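Local coordinates for 4'-phospho-dehydrooxetanocin synthase (PDB 5UL2), which catalyses the oxidative ring contraction of dAMP to an oxetane aldehyde in oxetanocin A biosynthesis, using cobalamin, a [4Fe-4S] cluster and S-adenosyl-L-methionine, at residues I10-K15 / F39-E44; E65-I70 / S107-Y112; G182-F187 / G216-S221; K642-N647 / N688-W693. All blocks are in the same frame, centred on the assembly; numbering follows the deposited sequence.

Interaction 1: I10-K15 / F39-E44; sequences IEYYLK and FKRSKE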
# COMPACT_ATOMS: atom_id res chain seq x y z
N ILE A 10 19.05 -38.05 -17.20
CA ILE A 10 17.95 -37.49 -16.41
C ILE A 10 18.51 -36.62 -15.29
O ILE A 10 18.11 -35.47 -15.11
CB ILE A 10 17.06 -38.62 -15.86
CG1 ILE A 10 16.32 -39.32 -16.99
CG2 ILE A 10 16.09 -38.07 -14.83
CD1 ILE A 10 15.63 -40.60 -16.57
N GLU A 11 19.46 -37.17 -14.52
CA GLU A 11 20.01 -36.42 -13.39
C GLU A 11 20.82 -35.22 -13.85
O GLU A 11 20.87 -34.20 -13.14
CB GLU A 11 20.86 -37.35 -12.52
CG GLU A 11 20.09 -38.49 -11.90
CD GLU A 11 20.95 -39.40 -11.06
OE1 GLU A 11 22.15 -39.08 -10.87
OE2 GLU A 11 20.44 -40.43 -10.57
N TYR A 12 21.47 -35.31 -15.01
CA TYR A 12 22.14 -34.14 -15.56
C TYR A 12 21.13 -33.05 -15.93
O TYR A 12 21.33 -31.87 -15.61
CB TYR A 12 22.98 -34.53 -16.78
CG TYR A 12 23.31 -33.37 -17.70
CD1 TYR A 12 24.34 -32.49 -17.39
CD2 TYR A 12 22.60 -33.17 -18.87
CE1 TYR A 12 24.65 -31.43 -18.22
CE2 TYR A 12 22.91 -32.11 -19.72
CZ TYR A 12 23.93 -31.25 -19.38
OH TYR A 12 24.23 -30.20 -20.22
N TYR A 13 20.04 -33.44 -16.60
CA TYR A 13 19.01 -32.47 -16.96
C TYR A 13 18.37 -31.85 -15.72
O TYR A 13 18.12 -30.64 -15.68
CB TYR A 13 17.95 -33.14 -17.83
CG TYR A 13 18.35 -33.32 -19.28
CD1 TYR A 13 19.13 -32.37 -19.93
CD2 TYR A 13 17.93 -34.43 -20.00
CE1 TYR A 13 19.49 -32.53 -21.25
CE2 TYR A 13 18.29 -34.60 -21.32
CZ TYR A 13 19.07 -33.65 -21.94
OH TYR A 13 19.42 -33.82 -23.27
N LEU A 14 18.10 -32.67 -14.70
CA LEU A 14 17.49 -32.16 -13.48
C LEU A 14 18.41 -31.17 -12.76
O LEU A 14 17.94 -30.18 -12.20
CB LEU A 14 17.12 -33.31 -12.54
CG LEU A 14 15.91 -34.16 -12.94
CD1 LEU A 14 15.68 -35.25 -11.90
CD2 LEU A 14 14.67 -33.30 -13.10
N LYS A 15 19.71 -31.43 -12.78
CA LYS A 15 20.65 -30.54 -12.11
C LYS A 15 20.75 -29.20 -12.83
O LYS A 15 20.82 -28.15 -12.18
CB LYS A 15 22.02 -31.20 -12.01
CG LYS A 15 23.02 -30.44 -11.16
CD LYS A 15 24.34 -31.20 -11.05
CE LYS A 15 25.32 -30.48 -10.14
NZ LYS A 15 26.59 -31.25 -9.99
N PHE A 39 18.75 -28.35 -23.85
CA PHE A 39 18.49 -29.58 -24.58
C PHE A 39 19.01 -29.56 -26.01
O PHE A 39 19.07 -30.62 -26.64
CB PHE A 39 16.98 -29.87 -24.57
CG PHE A 39 16.47 -30.36 -23.24
CD1 PHE A 39 16.24 -29.47 -22.21
CD2 PHE A 39 16.24 -31.71 -23.03
CE1 PHE A 39 15.78 -29.92 -20.98
CE2 PHE A 39 15.78 -32.16 -21.81
CZ PHE A 39 15.55 -31.27 -20.78
N LYS A 40 19.40 -28.40 -26.53
CA LYS A 40 20.03 -28.34 -27.84
C LYS A 40 21.54 -28.53 -27.77
O LYS A 40 22.11 -29.23 -28.61
CB LYS A 40 19.72 -27.00 -28.52
CG LYS A 40 18.31 -26.87 -29.07
CD LYS A 40 18.09 -25.50 -29.67
CE LYS A 40 16.68 -25.33 -30.21
NZ LYS A 40 16.43 -23.94 -30.67
N ARG A 41 22.18 -27.93 -26.77
CA ARG A 41 23.63 -28.06 -26.63
C ARG A 41 24.04 -29.51 -26.42
O ARG A 41 25.08 -29.96 -26.93
CB ARG A 41 24.12 -27.19 -25.47
CG ARG A 41 25.63 -27.15 -25.31
CD ARG A 41 26.04 -26.21 -24.19
NE ARG A 41 25.46 -26.61 -22.91
CZ ARG A 41 26.05 -27.44 -22.05
NH1 ARG A 41 27.23 -27.96 -22.33
NH2 ARG A 41 25.44 -27.75 -20.91
N SER A 42 23.23 -30.27 -25.68
CA SER A 42 23.40 -31.72 -25.54
C SER A 42 22.34 -32.36 -26.42
O SER A 42 21.26 -32.73 -25.95
CB SER A 42 23.28 -32.15 -24.09
OG SER A 42 23.17 -33.56 -23.98
N LYS A 43 22.64 -32.50 -27.71
CA LYS A 43 21.66 -32.93 -28.70
C LYS A 43 21.44 -34.43 -28.58
O LYS A 43 22.12 -35.24 -29.22
CB LYS A 43 22.11 -32.54 -30.10
CG LYS A 43 21.04 -32.72 -31.16
CD LYS A 43 21.36 -31.95 -32.42
CE LYS A 43 20.13 -31.83 -33.30
NZ LYS A 43 20.42 -31.09 -34.56
N GLU A 44 20.47 -34.81 -27.75
CA GLU A 44 20.13 -36.22 -27.56
C GLU A 44 18.87 -36.64 -28.31
O GLU A 44 18.85 -37.71 -28.92
CB GLU A 44 19.97 -36.54 -26.07
CG GLU A 44 21.19 -37.22 -25.49
CD GLU A 44 21.73 -38.31 -26.41
OE1 GLU A 44 20.97 -39.23 -26.77
OE2 GLU A 44 22.92 -38.22 -26.80
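Tyr13 and Phe39 carry the contact through a face-to-face stack, their ring centroids 4.0 Å apart and their planes tilted by 23°. Phe39 CE2 lies 3.4 Å above the plane of the Tyr13 ring, over its centre, whereas Tyr13 CE1 sits nearer the rim of Phe39, so the rings overlap with a modest slip. The side chain of Tyr13 leaves its helix toward the other segment; Phe39 leaves its backbone at an angle and the CD2-CE2-CZ side of its ring reaches across. With CG turned away from the carbonyl carbon (chi1 -74°), Phe39 lays this ring between Tyr13 and the neighbouring sheet.

Both segments belong to the N-terminal domain, where the consecutive helices 7-21 and 28-41 pair beside a four-stranded antiparallel sheet. Phe39 meets Leu61 and Val63 of strand 60-64 and makes an edge-to-face pair with Phe73, which extends the aromatic cluster into the sheet.

Polar groups gather at the hydroxyl ends of the two tyrosines. Tyr13 OH lies 3.4 Å from Ser42 O, just where the chain leaves helix 28-41, and 3.9 Å from Glu44 CB. Arg41, bent at chi3, brings NH2 to the edge of the Tyr12 ring, 2.8 Å from Tyr12 OH, but the angle is too poor for a hydrogen bond. The guanidinium and ring planes are steeply inclined to each other, 68° apart.

Interaction 2: E65-I70 / S107-Y112; sequences EDSSKI and SCEELY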
# COMPACT_ATOMS: atom_id res chain seq x y z
N GLU A 65 8.42 -34.09 -27.37
CA GLU A 65 8.93 -34.74 -28.58
C GLU A 65 7.83 -34.87 -29.62
O GLU A 65 8.07 -34.64 -30.82
CB GLU A 65 9.48 -36.13 -28.25
CG GLU A 65 10.84 -36.17 -27.60
CD GLU A 65 11.45 -37.56 -27.66
OE1 GLU A 65 11.10 -38.32 -28.60
OE2 GLU A 65 12.27 -37.91 -26.79
N ASP A 66 6.64 -35.23 -29.18
CA ASP A 66 5.48 -35.48 -30.03
C ASP A 66 4.29 -35.60 -29.08
O ASP A 66 4.46 -35.68 -27.86
CB ASP A 66 5.67 -36.75 -30.87
CG ASP A 66 4.59 -36.95 -31.90
OD1 ASP A 66 3.41 -37.09 -31.52
OD2 ASP A 66 4.91 -36.96 -33.11
N SER A 67 3.09 -35.59 -29.66
CA SER A 67 1.89 -35.73 -28.83
C SER A 67 1.90 -37.03 -28.04
O SER A 67 1.30 -37.11 -26.97
CB SER A 67 0.63 -35.64 -29.70
OG SER A 67 0.56 -36.74 -30.59
N SER A 68 2.60 -38.05 -28.55
CA SER A 68 2.63 -39.37 -27.94
C SER A 68 3.87 -39.62 -27.10
O SER A 68 4.08 -40.75 -26.65
CB SER A 68 2.52 -40.45 -29.03
OG SER A 68 3.64 -40.40 -29.89
N LYS A 69 4.70 -38.60 -26.88
CA LYS A 69 5.91 -38.77 -26.07
C LYS A 69 6.24 -37.41 -25.45
O LYS A 69 6.81 -36.54 -26.12
CB LYS A 69 7.06 -39.31 -26.90
CG LYS A 69 8.26 -39.77 -26.09
CD LYS A 69 9.30 -40.44 -26.97
CE LYS A 69 10.50 -40.91 -26.16
NZ LYS A 69 11.58 -41.45 -27.02
N ILE A 70 5.89 -37.25 -24.18
CA ILE A 70 6.02 -35.98 -23.47
C ILE A 70 6.91 -36.19 -22.25
O ILE A 70 6.56 -36.96 -21.35
CB ILE A 70 4.66 -35.42 -23.06
CG1 ILE A 70 3.73 -35.30 -24.27
CG2 ILE A 70 4.82 -34.07 -22.37
CD1 ILE A 70 2.32 -34.91 -23.92
N SER A 107 2.10 -42.04 -25.45
CA SER A 107 0.79 -42.21 -26.06
C SER A 107 -0.32 -41.68 -25.15
O SER A 107 -1.36 -42.31 -24.95
CB SER A 107 0.54 -43.67 -26.43
OG SER A 107 1.45 -44.10 -27.43
N CYS A 108 -0.10 -40.48 -24.60
CA CYS A 108 -1.08 -39.80 -23.76
C CYS A 108 -1.55 -38.56 -24.52
O CYS A 108 -1.12 -37.44 -24.25
CB CYS A 108 -0.47 -39.43 -22.39
SG CYS A 108 0.10 -40.85 -21.42
N GLU A 109 -2.45 -38.79 -25.48
CA GLU A 109 -2.86 -37.71 -26.38
C GLU A 109 -3.66 -36.63 -25.66
O GLU A 109 -3.64 -35.47 -26.09
CB GLU A 109 -3.66 -38.29 -27.54
CG GLU A 109 -2.81 -38.67 -28.75
CD GLU A 109 -1.68 -39.62 -28.39
OE1 GLU A 109 -1.91 -40.54 -27.59
OE2 GLU A 109 -0.56 -39.43 -28.92
N GLU A 110 -4.36 -36.98 -24.59
CA GLU A 110 -5.13 -35.98 -23.86
C GLU A 110 -4.22 -35.03 -23.08
O GLU A 110 -4.56 -33.86 -22.90
CB GLU A 110 -6.13 -36.65 -22.93
CG GLU A 110 -7.20 -37.44 -23.65
CD GLU A 110 -8.04 -38.28 -22.72
OE1 GLU A 110 -7.71 -38.33 -21.51
OE2 GLU A 110 -9.02 -38.89 -23.19
N LEU A 111 -3.06 -35.52 -22.62
CA LEU A 111 -2.13 -34.65 -21.91
C LEU A 111 -1.62 -33.54 -22.81
O LEU A 111 -1.40 -32.41 -22.36
CB LEU A 111 -0.97 -35.47 -21.35
CG LEU A 111 0.10 -34.66 -20.61
CD1 LEU A 111 -0.51 -33.90 -19.44
CD2 LEU A 111 1.24 -35.56 -20.14
N TYR A 112 -1.41 -33.84 -24.10
CA TYR A 112 -0.98 -32.82 -25.04
C TYR A 112 -2.00 -31.69 -25.15
O TYR A 112 -1.62 -30.53 -25.33
CB TYR A 112 -0.72 -33.45 -26.41
CG TYR A 112 -0.18 -32.48 -27.45
CD1 TYR A 112 1.18 -32.24 -27.55
CD2 TYR A 112 -1.04 -31.82 -28.32
CE1 TYR A 112 1.68 -31.36 -28.50
CE2 TYR A 112 -0.55 -30.94 -29.27
CZ TYR A 112 0.81 -30.72 -29.35
OH TYR A 112 1.31 -29.85 -30.30
O HOH W 1 2.08 -38.98 -24.52
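Ser68 O accepts a nearly straight hydrogen bond from Ser107 N (2.7 Å, N-H...O angle 173°), the donor standing above the carbonyl plane. The bond ties the type I beta turn Asp66-Lys69, which links strands 60-64 and 69-73 of the N-terminal domain's antiparallel sheet, to the chain entering helix 109-114. A water makes a second bridge alongside, donating to Ser67 O and accepting from Cys108 N at 2.6 Å from the water oxygen. Apolar contacts flank these bonds. Ser67 CB rests over one face of the Tyr112 ring, 4.3 Å from its centroid, as a CH-pi contact, while Ile70 CD1 reaches Leu111 CD2 at 4.0 Å and also touches Tyr112 CB. Tyr112 sends its ring alongside the turn, with CG opposite the backbone N (chi1 -176°), and its OH is hydrogen-bonded to Arg49 on strand 49-53.

Behind this first shell, Ile70 is held by backbone bonding to Phe105 of strand 102-106, and Leu111 packs on Leu84 and Leu85 of helix 83-88. At the base of the turn Glu65 and Asp66 both face Lys69, a classic beta bulge. The carboxylate of Asp66 organises the turn itself: OD1 accepts from Ser67 OG nearly along the C-O axis and from Ser68 N on its anti side, and this second bond, 3.2 Å from Ser68 N to Asp66 OD1, closes an Asx turn.

Interaction 3: G182-F187 / G216-S221; sequences GLSVNF and GNVIPS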
# COMPACT_ATOMS: atom_id res chain seq x y z
N GLY A 182 -6.56 -8.77 -17.83
CA GLY A 182 -6.94 -8.33 -16.51
C GLY A 182 -6.36 -6.97 -16.17
O GLY A 182 -5.15 -6.78 -16.19
N LEU A 183 -7.23 -6.01 -15.86
CA LEU A 183 -6.81 -4.67 -15.45
C LEU A 183 -6.90 -4.57 -13.93
O LEU A 183 -7.96 -4.80 -13.35
CB LEU A 183 -7.67 -3.59 -16.09
CG LEU A 183 -7.60 -3.33 -17.60
CD1 LEU A 183 -8.06 -1.91 -17.88
CD2 LEU A 183 -6.21 -3.56 -18.14
N SER A 184 -5.78 -4.22 -13.30
CA SER A 184 -5.75 -3.91 -11.88
C SER A 184 -5.72 -2.39 -11.74
O SER A 184 -4.76 -1.74 -12.15
CB SER A 184 -4.54 -4.56 -11.20
OG SER A 184 -4.55 -4.30 -9.81
N VAL A 185 -6.79 -1.83 -11.18
CA VAL A 185 -6.95 -0.39 -11.07
C VAL A 185 -6.63 0.01 -9.64
O VAL A 185 -7.41 -0.26 -8.72
CB VAL A 185 -8.37 0.05 -11.46
CG1 VAL A 185 -8.50 1.56 -11.37
CG2 VAL A 185 -8.70 -0.43 -12.87
N ASN A 186 -5.48 0.64 -9.44
CA ASN A 186 -5.13 1.14 -8.13
C ASN A 186 -5.83 2.48 -7.88
O ASN A 186 -6.51 3.02 -8.76
CB ASN A 186 -3.61 1.26 -7.99
CG ASN A 186 -3.15 1.27 -6.54
OD1 ASN A 186 -3.89 0.87 -5.64
ND2 ASN A 186 -1.93 1.74 -6.31
N PHE A 187 -5.67 3.01 -6.67
CA PHE A 187 -6.39 4.22 -6.29
C PHE A 187 -5.98 5.40 -7.16
O PHE A 187 -4.79 5.68 -7.33
CB PHE A 187 -6.12 4.53 -4.81
CG PHE A 187 -7.03 5.57 -4.24
CD1 PHE A 187 -8.40 5.34 -4.16
CD2 PHE A 187 -6.53 6.77 -3.77
CE1 PHE A 187 -9.24 6.30 -3.63
CE2 PHE A 187 -7.37 7.72 -3.23
CZ PHE A 187 -8.73 7.49 -3.17
N GLY A 216 -10.31 -5.11 -11.98
CA GLY A 216 -10.34 -5.21 -10.54
C GLY A 216 -9.87 -3.92 -9.90
O GLY A 216 -8.79 -3.42 -10.24
N ASN A 217 -10.67 -3.37 -9.00
CA ASN A 217 -10.33 -2.14 -8.31
C ASN A 217 -9.76 -2.48 -6.94
O ASN A 217 -10.38 -3.24 -6.18
CB ASN A 217 -11.55 -1.23 -8.16
CG ASN A 217 -12.12 -0.81 -9.50
OD1 ASN A 217 -11.79 0.26 -10.02
ND2 ASN A 217 -12.98 -1.65 -10.06
N VAL A 218 -8.58 -1.95 -6.64
CA VAL A 218 -7.96 -2.20 -5.34
C VAL A 218 -8.79 -1.58 -4.23
O VAL A 218 -8.94 -2.17 -3.14
CB VAL A 218 -6.51 -1.67 -5.34
CG1 VAL A 218 -5.90 -1.77 -3.95
CG2 VAL A 218 -5.67 -2.44 -6.35
N ILE A 219 -9.37 -0.42 -4.47
CA ILE A 219 -10.15 0.31 -3.48
C ILE A 219 -11.58 0.41 -3.99
O ILE A 219 -11.83 1.05 -5.02
CB ILE A 219 -9.56 1.71 -3.21
CG1 ILE A 219 -8.16 1.55 -2.59
CG2 ILE A 219 -10.49 2.52 -2.32
CD1 ILE A 219 -7.60 2.81 -2.00
N PRO A 220 -12.56 -0.20 -3.30
CA PRO A 220 -13.93 -0.24 -3.84
C PRO A 220 -14.67 1.08 -3.72
O PRO A 220 -15.86 1.09 -3.38
CB PRO A 220 -14.59 -1.34 -2.99
CG PRO A 220 -13.86 -1.29 -1.70
CD PRO A 220 -12.44 -0.93 -2.03
N SER A 221 -13.99 2.18 -4.00
CA SER A 221 -14.62 3.51 -3.98
C SER A 221 -15.28 3.82 -5.32
O SER A 221 -15.09 4.89 -5.90
CB SER A 221 -13.57 4.56 -3.61
OG SER A 221 -14.19 5.80 -3.33
O HOH W 2 -8.87 1.26 -6.76
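Leu183 O receives the N-H of Gly216 at 2.7 Å, with the donor nearly in line with the carbonyl bond, and so starts the pairing of two parallel strands. The Leu183 side chain itself turns off toward helix 190-205, where it packs on Leu197. Ser184 follows, opposite Gly216 in the sheet; its CA lies close to Gly216 O, and its OG comes within 4.1 Å of Val218 CG2. Ser184 is a cobalamin-binding residue.

Val185 bonds to the neighbouring strand through both its N and its O. The N donates to Gly216 O (2.7 Å, N-H...O angle 178°), and the side chain lies beside that of Asn217, pointing the same way, with Val185 CB 3.7 Å from Asn217 OD1. On the same face, Val185 also packs on Ala193. These strands, 180-185 and 212-217, are joined through helix 190-205 as a beta-alpha-beta crossover of the Rossmann-type B12-binding domain, and the contact sits at their C-terminal ends. There Val185 O takes two donors: Val218 N at 2.9 Å, tilted from the carbonyl plane, and a water that in turn accepts from Ile219 N. The water thus extends the pairing past the last regular bridge.

Asn186 bends OD1 back to its own chain, accepting a weak bond from Phe187 N, and the same oxygen lies 3.7 Å from Val218 CB. Phe187, its CG placed opposite the backbone N (chi1 -167°), swings its ring to Ile219, whose CD1 touches Phe187 CD1 at 3.4 Å. Ile219 in turn comes near Pro322, another cobalamin-binding residue.

Interaction 4: K642-N647 / N688-W693; sequences KYLVYN and NVMTNW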
# COMPACT_ATOMS: atom_id res chain seq x y z
N LYS A 642 -4.01 26.73 16.24
CA LYS A 642 -4.22 27.10 17.64
C LYS A 642 -4.49 28.60 17.76
O LYS A 642 -5.32 29.03 18.56
CB LYS A 642 -3.02 26.68 18.48
CG LYS A 642 -2.91 27.39 19.82
CD LYS A 642 -2.23 26.52 20.87
CE LYS A 642 -3.20 25.50 21.44
NZ LYS A 642 -2.60 24.71 22.54
N TYR A 643 -3.80 29.41 16.96
CA TYR A 643 -4.03 30.85 16.97
C TYR A 643 -5.41 31.19 16.41
O TYR A 643 -6.08 32.10 16.91
CB TYR A 643 -2.93 31.56 16.17
CG TYR A 643 -3.03 33.07 16.15
CD1 TYR A 643 -2.83 33.82 17.30
CD2 TYR A 643 -3.28 33.75 14.96
CE1 TYR A 643 -2.91 35.20 17.27
CE2 TYR A 643 -3.36 35.12 14.93
CZ TYR A 643 -3.17 35.85 16.08
OH TYR A 643 -3.25 37.22 16.05
N LEU A 644 -5.85 30.48 15.37
CA LEU A 644 -7.20 30.68 14.85
C LEU A 644 -8.24 30.30 15.89
O LEU A 644 -9.16 31.08 16.18
CB LEU A 644 -7.40 29.86 13.57
CG LEU A 644 -6.69 30.30 12.29
CD1 LEU A 644 -6.92 29.26 11.21
CD2 LEU A 644 -7.19 31.66 11.83
N VAL A 645 -8.12 29.10 16.46
CA VAL A 645 -9.08 28.64 17.46
C VAL A 645 -9.09 29.56 18.67
O VAL A 645 -10.14 29.84 19.25
CB VAL A 645 -8.76 27.18 17.85
CG1 VAL A 645 -9.58 26.76 19.07
CG2 VAL A 645 -9.03 26.25 16.68
N TYR A 646 -7.92 30.08 19.05
CA TYR A 646 -7.85 30.99 20.18
C TYR A 646 -8.62 32.27 19.90
O TYR A 646 -9.29 32.81 20.79
CB TYR A 646 -6.40 31.31 20.52
CG TYR A 646 -6.25 32.31 21.64
CD1 TYR A 646 -6.29 31.90 22.97
CD2 TYR A 646 -6.07 33.66 21.38
CE1 TYR A 646 -6.15 32.81 24.00
CE2 TYR A 646 -5.93 34.58 22.40
CZ TYR A 646 -5.98 34.15 23.71
OH TYR A 646 -5.84 35.06 24.74
N ASN A 647 -8.54 32.78 18.66
CA ASN A 647 -9.30 33.97 18.30
C ASN A 647 -10.80 33.70 18.23
O ASN A 647 -11.59 34.65 18.32
CB ASN A 647 -8.80 34.54 16.98
CG ASN A 647 -7.68 35.54 17.16
OD1 ASN A 647 -7.77 36.68 16.71
ND2 ASN A 647 -6.61 35.11 17.83
N ASN A 688 -8.61 37.55 8.29
CA ASN A 688 -7.87 38.61 8.98
C ASN A 688 -6.95 38.03 10.05
O ASN A 688 -5.85 38.53 10.27
CB ASN A 688 -8.84 39.62 9.59
CG ASN A 688 -9.72 40.30 8.56
OD1 ASN A 688 -9.31 40.49 7.41
ND2 ASN A 688 -10.93 40.66 8.96
N VAL A 689 -7.40 36.97 10.73
CA VAL A 689 -6.56 36.33 11.74
C VAL A 689 -5.40 35.59 11.08
O VAL A 689 -4.28 35.57 11.60
CB VAL A 689 -7.41 35.39 12.61
CG1 VAL A 689 -6.56 34.72 13.67
CG2 VAL A 689 -8.56 36.16 13.25
N MSE A 690 -5.65 34.98 9.92
CA MSE A 690 -4.62 34.24 9.21
C MSE A 690 -3.60 35.18 8.57
O MSE A 690 -2.39 34.92 8.63
CB MSE A 690 -5.24 33.34 8.15
CG MSE A 690 -4.22 32.60 7.30
SE MSE A 690 -4.99 31.04 6.44
CE MSE A 690 -5.47 30.04 8.03
N THR A 691 -4.09 36.26 7.95
CA THR A 691 -3.18 37.25 7.40
C THR A 691 -2.30 37.85 8.48
O THR A 691 -1.15 38.21 8.21
CB THR A 691 -3.98 38.35 6.69
OG1 THR A 691 -4.87 37.75 5.74
CG2 THR A 691 -3.05 39.31 5.96
N ASN A 692 -2.81 37.94 9.71
CA ASN A 692 -1.98 38.35 10.84
C ASN A 692 -0.89 37.31 11.12
O ASN A 692 0.29 37.65 11.21
CB ASN A 692 -2.86 38.56 12.07
CG ASN A 692 -2.47 39.79 12.86
OD1 ASN A 692 -1.36 40.30 12.73
ND2 ASN A 692 -3.38 40.27 13.70
N TRP A 693 -1.28 36.04 11.25
CA TRP A 693 -0.32 34.98 11.54
C TRP A 693 0.65 34.75 10.38
O TRP A 693 1.74 34.21 10.60
CB TRP A 693 -1.05 33.69 11.87
CG TRP A 693 -0.17 32.60 12.40
CD1 TRP A 693 0.40 31.58 11.69
CD2 TRP A 693 0.26 32.43 13.76
NE1 TRP A 693 1.15 30.78 12.52
CE2 TRP A 693 1.08 31.28 13.79
CE3 TRP A 693 0.03 33.13 14.95
CZ2 TRP A 693 1.67 30.82 14.97
CZ3 TRP A 693 0.62 32.67 16.11
CH2 TRP A 693 1.43 31.53 16.12
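Tyr643 O is gripped twice by Asn647: the backbone N donates the usual helical bond at 3.1 Å from Asn647 N to Tyr643 O, and Asn647 ND2 adds a weak second one. That fold-back also sets the amide over one face of the Tyr643 ring, leaving Asn647 OD1 3.6 Å from Val689 CG2 on the other helix.

The opposite face of the tyrosine is covered by Trp693, whose CE3 lies 3.3 Å from Tyr643 CG, nearer the rim of the ring than its centre. The two ring planes are 32° apart, so the pair is oblique, and Tyr643 CB approaches the six-membered ring of Trp693 over its face in a CH-pi contact. Tyr643 is thus sandwiched between an amide and an indole; its CG stands opposite the backbone N (chi1 -178°), which carries the ring across to the partner helix. Trp693 NE1 is bonded to Ile636 O, about two turns before Tyr643 on the same helix, which fixes the indole's position against that helix.

Helices 620-648 and 683-709, part of the C-terminal helix bundle, run roughly antiparallel here, with 139° between the N-to-C directions of the two short segments, whose axes come within 9.9 Å. Val689 fills the middle: its CG1 meets Tyr643 CE2 at 3.5 Å and Leu644 CD2 at 3.6 Å. Beside it Leu644 CD1 touches CE of Met690, a selenomethionine whose end bends at chi3. Leu644 and Met690 both also pack on helix 588-617, through Leu593 and through Ala596 and Trp600, bringing a third helix of the bundle against the pair.

In the fold
The four contacts follow one another along the chain without interlocking. Interactions 1 and 2 are neighbours in the N-terminal domain, their centres 20 Å apart and their nearest atoms about 7 Å apart; one joins a helix to the end of the next and the loop after it, the other a turn and a helix start at the end of the four-stranded sheet. Interaction 3, its centre about 12 Å from that of the chain, is the one at the active site: it holds Ser184 of the cobalamin site, and the side chain of Phe187 lies about 6 Å from that of Glu545, which binds S-adenosyl-L-methionine. Interaction 4, in the C-terminal bundle, is centred 42 Å from interaction 3 and about 80 Å from interactions 1 and 2.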